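Local coordinates for hemolysin-related protein (Vibrio cholerae serotype O1, PDB 6MLT) that probably helps anchor the Vibrio cholerae biofilm to surfaces, as a secreted, metal-binding matrix protein with a beta-propeller and a lectin-like beta-prism domain, at residues Gly444-Tyr456 against Trp464-Val478. Numbering follows the deposited sequence.
Sequences GIVYAGYYAVDMY and WSVANDDLNSGKIGV
Strands 452-456 and 464-467 run antiparallel at 166°, their axes 4.4 Å apart. Val453 and Val466 form a hydrogen-bonded pair, Val453 N to Val466 O and Val466 N to Val453 O both measuring 2.8 Å. Met455 N donates to Trp464 O. Beyond the strand end the chain stays attached: Asn468 N donates to Tyr451 O, and Asp470 N binds Tyr450 O at 3.0 Å.

On one face of the sheet, Met455 lays its CB over the five-membered ring of Trp464, a CH-pi contact 3.5 Å from the ring centroid. Bends at chi2 and chi3 (74° and 70°) fold its chain back, bringing CE to 3.6 Å from Trp464 CZ2. Val453 lies alongside the indole, Val453 CG1 near Trp464 CZ3, and strand 490-494 packs against Val453 and Met455. On the other face, Ser465 OG donates to the syn side of Asp454 OD1 at 2.6 Å, while Asn271 holds OD2.

At the turn, Gly474 CA makes a CH-pi contact 3.4 Å from the Tyr450 ring centroid. One water links Gly449 O to Asn468 O and ND2, while Arg500 bonds Asn468 OD1.

The sheet is one four-stranded blade, with 462-467 outermost, and residues 468-478 lead to strand 478-481 of the next, as in a beta-propeller. Apolar packing thus joins neighbouring blades, while backbone bonds, water and partners such as Arg500 hold the linking loop's polar groups.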
ATOM      1  N   GLY A 444      -8.024  -5.763  -5.438  1.00 20.38           N
ATOM      2  CA  GLY A 444      -7.793  -7.160  -5.734  1.00 21.06           C
ATOM      3  C   GLY A 444      -6.535  -7.650  -5.047  1.00 19.60           C
ATOM      4  O   GLY A 444      -5.637  -6.874  -4.705  1.00 16.28           O
ATOM      5  N   ILE A 445      -6.497  -8.963  -4.844  1.00 17.67           N
ATOM      6  CA  ILE A 445      -5.340  -9.669  -4.306  1.00 17.71           C
ATOM      7  C   ILE A 445      -4.928 -10.699  -5.348  1.00 17.64           C
ATOM      8  O   ILE A 445      -5.728 -11.566  -5.713  1.00 18.91           O
ATOM      9  CB  ILE A 445      -5.665 -10.357  -2.973  1.00 19.28           C
ATOM     10  CG1 ILE A 445      -6.085  -9.327  -1.927  1.00 22.59           C
ATOM     11  CG2 ILE A 445      -4.481 -11.161  -2.477  1.00 19.52           C
ATOM     12  CD1 ILE A 445      -7.000  -9.900  -0.861  1.00 25.13           C
ATOM     13  N   VAL A 446      -3.691 -10.615  -5.821  1.00 17.73           N
ATOM     14  CA  VAL A 446      -3.230 -11.495  -6.888  1.00 14.68           C
ATOM     15  C   VAL A 446      -1.953 -12.189  -6.446  1.00 15.67           C
ATOM     16  O   VAL A 446      -1.100 -11.583  -5.784  1.00 15.90           O
ATOM     17  CB  VAL A 446      -3.024 -10.726  -8.210  1.00 17.40           C
ATOM     18  CG1 VAL A 446      -1.909  -9.699  -8.084  1.00 18.99           C
ATOM     19  CG2 VAL A 446      -2.757 -11.692  -9.362  1.00 17.86           C
ATOM     20  N   TYR A 447      -1.825 -13.465  -6.813  1.00 15.02           N
ATOM     21  CA  TYR A 447      -0.635 -14.235  -6.489  1.00 16.35           C
ATOM     22  C   TYR A 447      -0.500 -15.400  -7.457  1.00 17.37           C
ATOM     23  O   TYR A 447      -1.469 -15.830  -8.089  1.00 17.91           O
ATOM     24  CB  TYR A 447      -0.668 -14.755  -5.046  1.00 16.01           C
ATOM     25  CG  TYR A 447      -1.559 -15.961  -4.825  1.00 19.76           C
ATOM     26  CD1 TYR A 447      -2.926 -15.814  -4.622  1.00 20.75           C
ATOM     27  CD2 TYR A 447      -1.027 -17.241  -4.791  1.00 21.81           C
ATOM     28  CE1 TYR A 447      -3.738 -16.912  -4.401  1.00 20.44           C
ATOM     29  CE2 TYR A 447      -1.826 -18.344  -4.569  1.00 22.70           C
ATOM     30  CZ  TYR A 447      -3.179 -18.177  -4.374  1.00 21.29           C
ATOM     31  OH  TYR A 447      -3.974 -19.280  -4.153  1.00 22.48           O
ATOM     32  N   ALA A 448       0.725 -15.906  -7.550  1.00 17.84           N
ATOM     33  CA  ALA A 448       1.043 -17.054  -8.384  1.00 19.89           C
ATOM     34  C   ALA A 448       1.222 -18.291  -7.514  1.00 19.30           C
ATOM     35  O   ALA A 448       1.906 -18.241  -6.487  1.00 19.63           O
ATOM     36  CB  ALA A 448       2.311 -16.802  -9.196  1.00 21.49           C
ATOM     37  N   GLY A 449       0.604 -19.395  -7.928  1.00 18.61           N
ATOM     38  CA  GLY A 449       0.807 -20.685  -7.313  1.00 19.26           C
ATOM     39  C   GLY A 449       1.669 -21.581  -8.176  1.00 21.02           C
ATOM     40  O   GLY A 449       2.396 -21.123  -9.063  1.00 18.16           O
ATOM     41  N   TYR A 450       1.588 -22.890  -7.911  1.00 19.35           N
ATOM     42  CA  TYR A 450       2.340 -23.841  -8.732  1.00 19.64           C
ATOM     43  C   TYR A 450       1.862 -23.852 -10.180  1.00 20.71           C
ATOM     44  O   TYR A 450       2.670 -24.067 -11.091  1.00 19.41           O
ATOM     45  CB  TYR A 450       2.238 -25.250  -8.147  1.00 19.38           C
ATOM     46  CG  TYR A 450       3.225 -25.519  -7.036  1.00 17.88           C
ATOM     47  CD1 TYR A 450       4.551 -25.822  -7.322  1.00 20.74           C
ATOM     48  CD2 TYR A 450       2.835 -25.477  -5.707  1.00 19.00           C
ATOM     49  CE1 TYR A 450       5.464 -26.073  -6.311  1.00 19.68           C
ATOM     50  CE2 TYR A 450       3.743 -25.722  -4.686  1.00 17.77           C
ATOM     51  CZ  TYR A 450       5.050 -26.019  -4.995  1.00 19.31           C
ATOM     52  OH  TYR A 450       5.948 -26.264  -3.985  1.00 19.73           O
ATOM     53  N   TYR A 451       0.567 -23.611 -10.408  1.00 17.41           N
ATOM     54  CA  TYR A 451      -0.060 -23.813 -11.711  1.00 19.81           C
ATOM     55  C   TYR A 451      -0.635 -22.560 -12.363  1.00 22.55           C
ATOM     56  O   TYR A 451      -0.813 -22.563 -13.590  1.00 23.04           O
ATOM     57  CB  TYR A 451      -1.209 -24.833 -11.598  1.00 17.21           C
ATOM     58  CG  TYR A 451      -0.819 -26.194 -11.048  1.00 20.73           C
ATOM     59  CD1 TYR A 451       0.375 -26.804 -11.405  1.00 23.79           C
ATOM     60  CD2 TYR A 451      -1.663 -26.873 -10.181  1.00 24.65           C
ATOM     61  CE1 TYR A 451       0.723 -28.053 -10.896  1.00 23.53           C
ATOM     62  CE2 TYR A 451      -1.332 -28.112  -9.672  1.00 24.42           C
ATOM     63  CZ  TYR A 451      -0.137 -28.696 -10.030  1.00 24.21           C
ATOM     64  OH  TYR A 451       0.190 -29.930  -9.525  1.00 26.15           O
ATOM     65  N   ALA A 452      -0.959 -21.514 -11.604  1.00 21.25           N
ATOM     66  CA  ALA A 452      -1.669 -20.383 -12.189  1.00 21.09           C
ATOM     67  C   ALA A 452      -1.501 -19.136 -11.336  1.00 20.12           C
ATOM     68  O   ALA A 452      -1.152 -19.202 -10.153  1.00 17.67           O
ATOM     69  CB  ALA A 452      -3.160 -20.687 -12.351  1.00 20.86           C
ATOM     70  N   VAL A 453      -1.783 -17.997 -11.966  1.00 16.88           N
ATOM     71  CA  VAL A 453      -1.903 -16.706 -11.295  1.00 17.37           C
ATOM     72  C   VAL A 453      -3.387 -16.446 -11.073  1.00 18.38           C
ATOM     73  O   VAL A 453      -4.168 -16.423 -12.031  1.00 18.61           O
ATOM     74  CB  VAL A 453      -1.260 -15.580 -12.120  1.00 19.32           C
ATOM     75  CG1 VAL A 453      -1.494 -14.214 -11.461  1.00 19.22           C
ATOM     76  CG2 VAL A 453       0.230 -15.837 -12.315  1.00 23.27           C
ATOM     77  N   ASP A 454      -3.775 -16.240  -9.815  1.00 17.45           N
ATOM     78  CA  ASP A 454      -5.170 -16.078  -9.427  1.00 17.41           C
ATOM     79  C   ASP A 454      -5.397 -14.703  -8.814  1.00 17.44           C
ATOM     80  O   ASP A 454      -4.609 -14.242  -7.986  1.00 18.05           O
ATOM     81  CB  ASP A 454      -5.592 -17.159  -8.423  1.00 21.65           C
ATOM     82  CG  ASP A 454      -5.624 -18.547  -9.041  1.00 23.88           C
ATOM     83  OD1 ASP A 454      -5.512 -18.633 -10.280  1.00 23.41           O
ATOM     84  OD2 ASP A 454      -5.747 -19.547  -8.295  1.00 22.79           O
ATOM     85  N   MET A 455      -6.501 -14.073  -9.212  1.00 18.79           N
ATOM     86  CA  MET A 455      -6.926 -12.776  -8.701  1.00 17.48           C
ATOM     87  C   MET A 455      -8.172 -12.966  -7.849  1.00 16.89           C
ATOM     88  O   MET A 455      -9.138 -13.600  -8.290  1.00 18.29           O
ATOM     89  CB  MET A 455      -7.226 -11.814  -9.852  1.00 20.62           C
ATOM     90  CG  MET A 455      -7.837 -10.476  -9.435  1.00 19.69           C
ATOM     91  SD  MET A 455      -6.633  -9.376  -8.675  1.00 19.03           S
ATOM     92  CE  MET A 455      -5.616  -8.979 -10.097  1.00 19.37           C
ATOM     93  N   TYR A 456      -8.148 -12.408  -6.642  1.00 16.18           N
ATOM     94  CA  TYR A 456      -9.267 -12.450  -5.712  1.00 19.12           C
ATOM     95  C   TYR A 456      -9.762 -11.038  -5.412  1.00 19.25           C
ATOM     96  O   TYR A 456      -8.975 -10.089  -5.369  1.00 18.41           O
ATOM     97  CB  TYR A 456      -8.855 -13.133  -4.401  1.00 18.16           C
ATOM     98  CG  TYR A 456      -8.749 -14.634  -4.526  1.00 19.98           C
ATOM     99  CD1 TYR A 456      -7.608 -15.229  -5.045  1.00 20.56           C
ATOM    100  CD2 TYR A 456      -9.803 -15.456  -4.154  1.00 20.98           C
ATOM    101  CE1 TYR A 456      -7.516 -16.599  -5.172  1.00 21.73           C
ATOM    102  CE2 TYR A 456      -9.716 -16.832  -4.279  1.00 20.13           C
ATOM    103  CZ  TYR A 456      -8.576 -17.393  -4.792  1.00 20.89           C
ATOM    104  OH  TYR A 456      -8.473 -18.761  -4.924  1.00 20.96           O
ATOM    105  N   TRP A 464     -10.432 -14.274 -11.524  1.00 22.78           N
ATOM    106  CA  TRP A 464      -9.909 -14.971 -12.686  1.00 22.38           C
ATOM    107  C   TRP A 464      -8.682 -15.784 -12.291  1.00 22.42           C
ATOM    108  O   TRP A 464      -8.099 -15.593 -11.218  1.00 18.69           O
ATOM    109  CB  TRP A 464      -9.572 -13.994 -13.822  1.00 22.23           C
ATOM    110  CG  TRP A 464      -8.679 -12.803 -13.505  1.00 19.45           C
ATOM    111  CD1 TRP A 464      -9.081 -11.513 -13.319  1.00 21.65           C
ATOM    112  CD2 TRP A 464      -7.243 -12.788 -13.402  1.00 20.85           C
ATOM    113  NE1 TRP A 464      -7.991 -10.696 -13.103  1.00 22.17           N
ATOM    114  CE2 TRP A 464      -6.853 -11.457 -13.146  1.00 19.97           C
ATOM    115  CE3 TRP A 464      -6.252 -13.769 -13.501  1.00 20.52           C
ATOM    116  CZ2 TRP A 464      -5.514 -11.082 -12.984  1.00 19.75           C
ATOM    117  CZ3 TRP A 464      -4.918 -13.392 -13.333  1.00 20.95           C
ATOM    118  CH2 TRP A 464      -4.568 -12.062 -13.074  1.00 19.77           C
ATOM    119  N   SER A 465      -8.316 -16.712 -13.179  1.00 19.48           N
ATOM    120  CA  SER A 465      -7.143 -17.568 -13.023  1.00 20.03           C
ATOM    121  C   SER A 465      -6.476 -17.735 -14.381  1.00 20.01           C
ATOM    122  O   SER A 465      -7.151 -18.034 -15.370  1.00 19.32           O
ATOM    123  CB  SER A 465      -7.532 -18.939 -12.452  1.00 22.61           C
ATOM    124  OG  SER A 465      -6.430 -19.833 -12.420  1.00 26.00           O
ATOM    125  N   VAL A 466      -5.161 -17.540 -14.431  1.00 19.21           N
ATOM    126  CA  VAL A 466      -4.400 -17.616 -15.675  1.00 20.87           C
ATOM    127  C   VAL A 466      -3.288 -18.637 -15.499  1.00 21.33           C
ATOM    128  O   VAL A 466      -2.419 -18.476 -14.632  1.00 20.09           O
ATOM    129  CB  VAL A 466      -3.836 -16.246 -16.076  1.00 21.96           C
ATOM    130  CG1 VAL A 466      -2.823 -16.384 -17.207  1.00 23.04           C
ATOM    131  CG2 VAL A 466      -4.976 -15.326 -16.498  1.00 24.52           C
ATOM    132  N   ALA A 467      -3.302 -19.674 -16.333  1.00 21.34           N
ATOM    133  CA  ALA A 467      -2.294 -20.719 -16.239  1.00 22.67           C
ATOM    134  C   ALA A 467      -0.904 -20.116 -16.373  1.00 23.61           C
ATOM    135  O   ALA A 467      -0.658 -19.255 -17.224  1.00 22.70           O
ATOM    136  CB  ALA A 467      -2.522 -21.783 -17.316  1.00 26.47           C
ATOM    137  N   ASN A 468       0.004 -20.585 -15.518  1.00 23.00           N
ATOM    138  CA  ASN A 468       1.338 -20.004 -15.378  1.00 23.95           C
ATOM    139  C   ASN A 468       2.222 -21.089 -14.769  1.00 25.64           C
ATOM    140  O   ASN A 468       2.088 -21.399 -13.579  1.00 22.69           O
ATOM    141  CB  ASN A 468       1.289 -18.753 -14.505  1.00 22.46           C
ATOM    142  CG  ASN A 468       2.584 -17.953 -14.530  1.00 23.58           C
ATOM    143  OD1 ASN A 468       2.919 -17.307 -15.530  1.00 20.62           O
ATOM    144  ND2 ASN A 468       3.312 -17.977 -13.413  1.00 22.04           N
ATOM    145  N   ASP A 469       3.111 -21.664 -15.582  1.00 32.15           N
ATOM    146  CA  ASP A 469       3.872 -22.861 -15.207  1.00 42.83           C
ATOM    147  C   ASP A 469       4.933 -22.514 -14.172  1.00 36.51           C
ATOM    148  O   ASP A 469       5.953 -21.900 -14.497  1.00 36.11           O
ATOM    149  CB  ASP A 469       4.517 -23.477 -16.449  1.00 56.63           C
ATOM    150  CG  ASP A 469       5.597 -24.527 -16.118  1.00 55.00           C
ATOM    151  OD1 ASP A 469       5.669 -25.006 -14.961  1.00 49.80           O
ATOM    152  OD2 ASP A 469       6.384 -24.876 -17.031  1.00 50.25           O
ATOM    153  N   ASP A 470       4.718 -22.930 -12.925  1.00 34.10           N
ATOM    154  CA  ASP A 470       5.750 -22.765 -11.910  1.00 32.33           C
ATOM    155  C   ASP A 470       5.894 -24.023 -11.070  1.00 27.57           C
ATOM    156  O   ASP A 470       6.124 -23.959  -9.856  1.00 23.98           O
ATOM    157  CB  ASP A 470       5.475 -21.562 -11.017  1.00 34.70           C
ATOM    158  CG  ASP A 470       6.710 -21.142 -10.265  1.00 35.66           C
ATOM    159  OD1 ASP A 470       7.785 -21.211 -10.890  1.00 36.56           O
ATOM    160  OD2 ASP A 470       6.618 -20.768  -9.077  1.00 33.96           O
ATOM    161  N   LEU A 471       5.802 -25.186 -11.713  1.00 27.83           N
ATOM    162  CA  LEU A 471       5.922 -26.449 -10.988  1.00 33.98           C
ATOM    163  C   LEU A 471       7.215 -26.532 -10.188  1.00 33.04           C
ATOM    164  O   LEU A 471       7.261 -27.221  -9.163  1.00 35.09           O
ATOM    165  CB  LEU A 471       5.855 -27.626 -11.958  1.00 42.54           C
ATOM    166  CG  LEU A 471       4.537 -28.388 -11.967  1.00 54.88           C
ATOM    167  CD1 LEU A 471       3.509 -27.615 -12.761  1.00 57.62           C
ATOM    168  CD2 LEU A 471       4.737 -29.783 -12.532  1.00 63.68           C
ATOM    169  N   ASN A 472       8.271 -25.859 -10.642  1.00 32.07           N
ATOM    170  CA  ASN A 472       9.591 -25.978 -10.029  1.00 34.91           C
ATOM    171  C   ASN A 472       9.705 -25.262  -8.685  1.00 38.45           C
ATOM    172  O   ASN A 472      10.680 -25.503  -7.964  1.00 47.78           O
ATOM    173  CB  ASN A 472      10.662 -25.421 -10.975  1.00 34.52           C
ATOM    174  CG  ASN A 472      12.070 -25.763 -10.529  1.00 45.91           C
ATOM    175  OD1 ASN A 472      12.353 -26.898 -10.140  1.00 56.75           O
ATOM    176  ND2 ASN A 472      12.961 -24.780 -10.575  1.00 42.82           N
ATOM    177  N   SER A 473       8.768 -24.381  -8.334  1.00 31.88           N
ATOM    178  CA  SER A 473       8.935 -23.551  -7.143  1.00 27.65           C
ATOM    179  C   SER A 473       7.627 -23.387  -6.383  1.00 22.98           C
ATOM    180  O   SER A 473       7.555 -23.689  -5.187  1.00 21.73           O
ATOM    181  CB  SER A 473       9.502 -22.184  -7.537  1.00 33.38           C
ATOM    182  OG  SER A 473       9.169 -21.160  -6.606  1.00 33.65           O
ATOM    183  N   GLY A 474       6.590 -22.911  -7.067  1.00 20.50           N
ATOM    184  CA  GLY A 474       5.347 -22.584  -6.402  1.00 22.75           C
ATOM    185  C   GLY A 474       5.404 -21.339  -5.548  1.00 21.03           C
ATOM    186  O   GLY A 474       4.483 -21.106  -4.760  1.00 19.20           O
ATOM    187  N   LYS A 475       6.460 -20.532  -5.672  1.00 17.64           N
ATOM    188  CA  LYS A 475       6.602 -19.320  -4.875  1.00 17.65           C
ATOM    189  C   LYS A 475       6.800 -18.064  -5.710  1.00 16.03           C
ATOM    190  O   LYS A 475       6.965 -16.981  -5.137  1.00 16.17           O
ATOM    191  CB  LYS A 475       7.779 -19.462  -3.897  1.00 17.83           C
ATOM    192  CG  LYS A 475       7.664 -20.646  -2.933  1.00 20.67           C
ATOM    193  CD  LYS A 475       8.781 -20.625  -1.888  1.00 20.40           C
ATOM    194  CE  LYS A 475       8.733 -21.831  -0.963  1.00 21.95           C
ATOM    195  NZ  LYS A 475       8.961 -23.112  -1.688  1.00 26.14           N
ATOM    196  N   ILE A 476       6.766 -18.167  -7.042  1.00 17.74           N
ATOM    197  CA  ILE A 476       7.187 -17.051  -7.880  1.00 17.17           C
ATOM    198  C   ILE A 476       6.348 -15.813  -7.577  1.00 17.19           C
ATOM    199  O   ILE A 476       5.159 -15.894  -7.242  1.00 17.10           O
ATOM    200  CB  ILE A 476       7.116 -17.419  -9.373  1.00 18.37           C
ATOM    201  CG1 ILE A 476       7.729 -16.315 -10.247  1.00 18.54           C
ATOM    202  CG2 ILE A 476       5.670 -17.688  -9.806  1.00 18.50           C
ATOM    203  CD1 ILE A 476       9.232 -16.096 -10.026  1.00 18.47           C
ATOM    204  N   GLY A 477       6.983 -14.655  -7.684  1.00 17.77           N
ATOM    205  CA  GLY A 477       6.353 -13.414  -7.301  1.00 19.34           C
ATOM    206  C   GLY A 477       5.581 -12.750  -8.429  1.00 19.35           C
ATOM    207  O   GLY A 477       5.638 -13.157  -9.587  1.00 19.07           O
ATOM    208  N   VAL A 478       4.849 -11.710  -8.040  1.00 17.13           N
ATOM    209  CA  VAL A 478       4.117 -10.840  -8.946  1.00 18.36           C
ATOM    210  C   VAL A 478       4.287  -9.417  -8.436  1.00 16.28           C
ATOM    211  O   VAL A 478       4.641  -9.186  -7.277  1.00 17.16           O
ATOM    212  CB  VAL A 478       2.619 -11.201  -9.019  1.00 18.69           C
ATOM    213  CG1 VAL A 478       2.433 -12.598  -9.600  1.00 17.81           C
ATOM    214  CG2 VAL A 478       1.979 -11.111  -7.639  1.00 18.15           C
TER
HETATM  215  O   HOH W   1       3.859 -16.897  -5.022  1.00 16.95           O
HETATM  216  O   HOH W   2       2.898 -14.313  -6.420  1.00 17.58           O
HETATM  217  O   HOH W   3       2.221 -19.752 -11.461  1.00 21.59           O
HETATM  218  O   HOH W   4       6.521 -24.045  -2.326  1.00 23.33           O